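Local coordinates for phosphatidylethanolamine-binding protein, putative (Plasmodium falciparum, PDB 2R77) that probably binds phosphatidylethanolamine and may regulate protein kinases, at residues 31-36 against 91-96; 87-92 against 183-188. All blocks are in the same frame, centred on the assembly; numbering follows the deposited sequence. Where two conformers were deposited one is given.

Contact 1 (31-36 against 91-96)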
# COMPACT_ATOMS: atom_id res chain seq x y z
N ILE A 31 5.81 -2.20 -12.13
CA ILE A 31 6.29 -1.21 -13.11
C ILE A 31 5.76 -1.71 -14.45
O ILE A 31 6.07 -2.84 -14.81
CB ILE A 31 7.83 -1.17 -13.19
CG1 ILE A 31 8.44 -0.78 -11.84
CG2 ILE A 31 8.30 -0.20 -14.31
CD1 ILE A 31 9.92 -1.18 -11.74
N PRO A 32 5.01 -0.86 -15.20
CA PRO A 32 4.73 0.57 -14.99
C PRO A 32 3.39 0.92 -14.36
O PRO A 32 3.06 2.09 -14.31
CB PRO A 32 4.68 1.11 -16.41
CG PRO A 32 4.05 -0.03 -17.19
CD PRO A 32 4.44 -1.33 -16.49
N HIS A 33 2.62 -0.09 -13.94
CA HIS A 33 1.25 0.18 -13.50
C HIS A 33 1.16 1.01 -12.23
O HIS A 33 0.34 1.93 -12.15
CB HIS A 33 0.43 -1.09 -13.32
CG HIS A 33 -1.03 -0.82 -13.15
ND1 HIS A 33 -1.80 -0.27 -14.14
CD2 HIS A 33 -1.84 -1.01 -12.09
CE1 HIS A 33 -3.04 -0.12 -13.70
NE2 HIS A 33 -3.10 -0.57 -12.46
N VAL A 34 2.01 0.69 -11.26
CA VAL A 34 1.98 1.32 -9.95
C VAL A 34 3.13 2.33 -9.85
O VAL A 34 2.90 3.49 -9.49
CB VAL A 34 2.07 0.28 -8.82
CG1 VAL A 34 2.13 0.99 -7.47
CG2 VAL A 34 0.89 -0.71 -8.89
N PHE A 35 4.34 1.87 -10.17
CA PHE A 35 5.51 2.75 -10.30
C PHE A 35 5.83 2.93 -11.79
O PHE A 35 6.02 1.93 -12.50
CB PHE A 35 6.72 2.12 -9.60
CG PHE A 35 6.45 1.72 -8.16
CD1 PHE A 35 5.94 2.65 -7.24
CD2 PHE A 35 6.67 0.41 -7.75
CE1 PHE A 35 5.67 2.27 -5.90
CE2 PHE A 35 6.41 0.02 -6.42
CZ PHE A 35 5.92 0.96 -5.49
N PRO A 36 5.90 4.19 -12.26
CA PRO A 36 5.90 4.33 -13.72
C PRO A 36 7.22 3.89 -14.37
O PRO A 36 7.25 3.57 -15.58
CB PRO A 36 5.60 5.82 -13.93
CG PRO A 36 5.97 6.50 -12.67
CD PRO A 36 5.96 5.48 -11.55
N VAL A 91 -3.27 0.03 -1.07
CA VAL A 91 -4.03 0.50 -2.23
C VAL A 91 -4.31 -0.61 -3.21
O VAL A 91 -3.48 -1.51 -3.42
CB VAL A 91 -3.32 1.65 -3.03
CG1 VAL A 91 -3.07 2.87 -2.14
CG2 VAL A 91 -2.01 1.16 -3.69
N ASP A 92 -5.51 -0.56 -3.79
CA ASP A 92 -5.88 -1.44 -4.90
C ASP A 92 -5.68 -0.66 -6.20
O ASP A 92 -6.42 0.25 -6.49
CB ASP A 92 -7.36 -1.85 -4.76
CG ASP A 92 -7.81 -2.77 -5.87
OD1 ASP A 92 -6.99 -3.07 -6.79
OD2 ASP A 92 -8.98 -3.18 -5.82
N PRO A 93 -4.65 -1.00 -6.99
CA PRO A 93 -4.39 -0.22 -8.22
C PRO A 93 -5.23 -0.75 -9.40
O PRO A 93 -5.05 -0.28 -10.55
CB PRO A 93 -2.91 -0.49 -8.47
CG PRO A 93 -2.77 -1.91 -8.05
CD PRO A 93 -3.66 -2.08 -6.82
N ASP A 94 -6.14 -1.69 -9.12
CA ASP A 94 -6.91 -2.38 -10.17
C ASP A 94 -8.41 -2.16 -10.01
O ASP A 94 -9.24 -3.09 -10.12
CB ASP A 94 -6.52 -3.86 -10.21
CG ASP A 94 -5.10 -4.06 -10.71
OD1 ASP A 94 -4.76 -3.49 -11.79
OD2 ASP A 94 -4.32 -4.80 -10.07
N TYR A 95 -8.75 -0.90 -9.78
CA TYR A 95 -10.14 -0.54 -9.51
C TYR A 95 -10.71 0.24 -10.70
O TYR A 95 -10.17 1.28 -11.07
CB TYR A 95 -10.23 0.30 -8.24
CG TYR A 95 -11.62 0.82 -8.02
CD1 TYR A 95 -12.63 -0.01 -7.56
CD2 TYR A 95 -11.92 2.15 -8.30
CE1 TYR A 95 -13.94 0.46 -7.36
CE2 TYR A 95 -13.22 2.64 -8.13
CZ TYR A 95 -14.22 1.78 -7.64
OH TYR A 95 -15.53 2.24 -7.45
N PRO A 96 -11.85 -0.22 -11.26
CA PRO A 96 -12.70 -1.34 -10.84
C PRO A 96 -12.22 -2.74 -11.21
O PRO A 96 -12.64 -3.74 -10.57
CB PRO A 96 -14.02 -1.07 -11.56
CG PRO A 96 -13.64 -0.38 -12.81
CD PRO A 96 -12.41 0.46 -12.45
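The backbone carbonyl oxygen of Pro93 takes a hydrogen bond from the His33 imidazole, with NE2 of His33 2.7 Å from O of Pro93. The bond is nearly straight, 162° at the hydrogen, and it leaves the ring close to the ring plane. At the acceptor, NE2 lies well above the carbonyl plane, 44° out of it, so neither lone pair of the oxygen is met squarely. His33 gets there because its CG stands anti to the backbone N (chi1 -168°), which sends the ring out from the short helix 30-33 toward the corner of the chain at Pro93 and Asp94. The Pro93 ring also touches the imidazole, CB of Pro93 being 3.8 Å from CD2 of His33, and the two side chains cross at about a right angle. Next along the chain, Val34 adds the apolar half of the contact: CG2 of Val34 reaches CB of Pro93 at 3.8 Å and CG of Pro93 at 3.9 Å. Asp94 brings its carboxylate beside the imidazole with the two planes nearly parallel, OD1 of Asp94 lying 3.4 Å from NE2 of His33, oblique to the ring. The main partner of that oxygen is Arg146, through a salt bridge. Within the corner, the backbone N of Asp94 donates to OD1 of Asp92 at 2.8 Å, forming an Asx turn at the bend; OD2 of Asp92 is held by Lys172 and His145. Asp92, Pro93, Asp94, Tyr95 and Pro96, with a cis peptide before Pro96, spell the DPDxP signature of the PEBP family, which in its relatives borders the anion-binding pocket.

Contact 2 (87-92 against 183-188)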
# COMPACT_ATOMS: atom_id res chain seq x y z
N VAL A 87 5.29 6.26 6.18
CA VAL A 87 3.87 6.27 5.86
C VAL A 87 3.61 4.96 5.14
O VAL A 87 4.35 4.59 4.24
CB VAL A 87 3.49 7.43 4.95
CG1 VAL A 87 1.97 7.42 4.68
CG2 VAL A 87 3.92 8.76 5.59
N LEU A 88 2.57 4.26 5.59
CA LEU A 88 2.13 3.01 4.95
C LEU A 88 0.81 3.26 4.24
O LEU A 88 -0.13 3.78 4.85
CB LEU A 88 1.96 1.87 5.99
CG LEU A 88 1.52 0.48 5.49
CD1 LEU A 88 1.84 -0.62 6.49
CD2 LEU A 88 0.02 0.51 5.25
N PHE A 89 0.75 2.87 2.97
CA PHE A 89 -0.49 2.92 2.20
C PHE A 89 -0.88 1.46 1.86
O PHE A 89 -0.02 0.68 1.42
CB PHE A 89 -0.26 3.58 0.83
CG PHE A 89 0.13 5.05 0.88
CD1 PHE A 89 -0.83 6.04 0.61
CD2 PHE A 89 1.46 5.43 1.12
CE1 PHE A 89 -0.48 7.39 0.60
CE2 PHE A 89 1.81 6.81 1.12
CZ PHE A 89 0.82 7.78 0.88
N MET A 90 -2.15 1.11 1.98
CA MET A 90 -2.63 -0.08 1.26
C MET A 90 -3.54 0.43 0.18
O MET A 90 -4.48 1.18 0.47
CB MET A 90 -3.41 -1.07 2.12
CG MET A 90 -3.66 -2.39 1.33
SD MET A 90 -4.50 -3.70 2.28
CE MET A 90 -6.24 -3.49 1.85
N VAL A 91 -3.27 0.03 -1.07
CA VAL A 91 -4.03 0.50 -2.23
C VAL A 91 -4.31 -0.61 -3.21
O VAL A 91 -3.48 -1.51 -3.42
CB VAL A 91 -3.32 1.65 -3.03
CG1 VAL A 91 -3.07 2.87 -2.14
CG2 VAL A 91 -2.01 1.16 -3.69
N ASP A 92 -5.51 -0.56 -3.79
CA ASP A 92 -5.88 -1.44 -4.90
C ASP A 92 -5.68 -0.66 -6.20
O ASP A 92 -6.42 0.25 -6.49
CB ASP A 92 -7.36 -1.85 -4.76
CG ASP A 92 -7.81 -2.77 -5.87
OD1 ASP A 92 -6.99 -3.07 -6.79
OD2 ASP A 92 -8.98 -3.18 -5.82
N GLU A 183 -5.06 11.38 -7.39
CA GLU A 183 -3.60 11.30 -7.45
C GLU A 183 -3.16 9.90 -7.09
O GLU A 183 -3.53 9.37 -6.02
CB GLU A 183 -2.93 12.31 -6.50
CG GLU A 183 -3.31 13.77 -6.71
CD GLU A 183 -2.71 14.40 -7.96
OE1 GLU A 183 -1.85 13.79 -8.63
OE2 GLU A 183 -3.13 15.53 -8.26
N SER A 184 -2.38 9.28 -7.97
CA SER A 184 -1.79 7.98 -7.67
C SER A 184 -0.83 8.10 -6.48
O SER A 184 -0.30 9.18 -6.24
CB SER A 184 -0.98 7.50 -8.87
OG SER A 184 0.12 8.37 -9.08
N VAL A 185 -0.58 7.00 -5.77
CA VAL A 185 0.41 7.07 -4.69
C VAL A 185 1.77 7.60 -5.17
O VAL A 185 2.41 8.39 -4.46
CB VAL A 185 0.56 5.72 -3.92
CG1 VAL A 185 1.64 5.85 -2.84
CG2 VAL A 185 -0.76 5.33 -3.30
N HIS A 186 2.21 7.19 -6.37
CA HIS A 186 3.42 7.78 -6.96
C HIS A 186 3.35 9.31 -6.91
O HIS A 186 4.27 9.98 -6.42
CB HIS A 186 3.59 7.31 -8.39
CG HIS A 186 4.64 8.07 -9.15
ND1 HIS A 186 5.98 7.79 -9.03
CD2 HIS A 186 4.54 9.08 -10.04
CE1 HIS A 186 6.67 8.61 -9.81
NE2 HIS A 186 5.81 9.41 -10.43
N ASN A 187 2.24 9.86 -7.40
CA ASN A 187 2.03 11.32 -7.40
C ASN A 187 1.82 11.97 -6.03
O ASN A 187 2.35 13.07 -5.76
CB ASN A 187 0.95 11.70 -8.38
CG ASN A 187 1.44 11.65 -9.82
OD1 ASN A 187 2.64 11.86 -10.10
ND2 ASN A 187 0.52 11.39 -10.74
N ILE A 188 1.08 11.30 -5.16
CA ILE A 188 1.01 11.72 -3.76
C ILE A 188 2.41 11.83 -3.14
O ILE A 188 2.71 12.83 -2.46
CB ILE A 188 0.13 10.80 -2.91
CG1 ILE A 188 -1.30 10.82 -3.44
CG2 ILE A 188 0.18 11.19 -1.41
CD1 ILE A 188 -2.17 9.72 -2.80
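With CG of Phe89 anti to the carbonyl carbon (chi1 -65°) and CG1 of Val185 anti to the backbone N (chi1 178°), the two side chains come from opposite directions and the methyl lands on the face of the ring. They join two parts of the PEBP fold, strand 84-95 at the middle of its five-stranded antiparallel sheet and the first turn of helix 185-191, which packs on that sheet. CG1 of Val185 sits over the centre of the Phe89 ring, 3.9 Å from the centroid and only 8° off the ring normal, a CH-pi contact. The second methyl of the same valine reaches past the ring: CG2 of Val185 is 4.0 Å from CD1 of Phe89. It also lies 3.6 Å from CG1 of Val91, but Val91 has two conformers and this contact is less certain. In that conformer Val185 spans Phe89 and Val91, two residues apart, while Met90 between them points away from the helix and meets Phe149. One turn on in the helix, Ile188 brings CG2 to 4.2 Å from CZ of Phe89, crossing the phenyl group obliquely at its far end. Strand and helix exchange no hydrogen bond here; all four touching side chains are apolar and buried. Polar bonds instead set the start of the helix. OE1 of Glu105, on the neighbouring strand 104-114, accepts from the backbone N of Val185, tying the helix to the sheet. The first helical bond runs from N of Ile188 to O of Ser184 at 2.8 Å. Ser184 is also the N-cap, its OG accepting from the backbone N of Asn187 at 3.1 Å.

Overall arrangement
Strand 84-95 carries both contacts, whose centres lie about 9 Å apart, and Val91 and Asp92 belong to both. Contact 2 packs helix 185-191 on the strand within the hydrophobic interior; contact 1 lies further along the same strand, where the chain turns a corner at Pro93 and Asp94. The segments 31-36 and 183-188 also meet each other, CD of Pro36 lying 3.4 Å from ND1 of His186. Glu105, beside Pro93 in contact 1, is the residue that holds the helix start in contact 2. Asp92, bonded to His145 and Lys172, probably lies beside the ligand pocket, as its counterpart does in relatives.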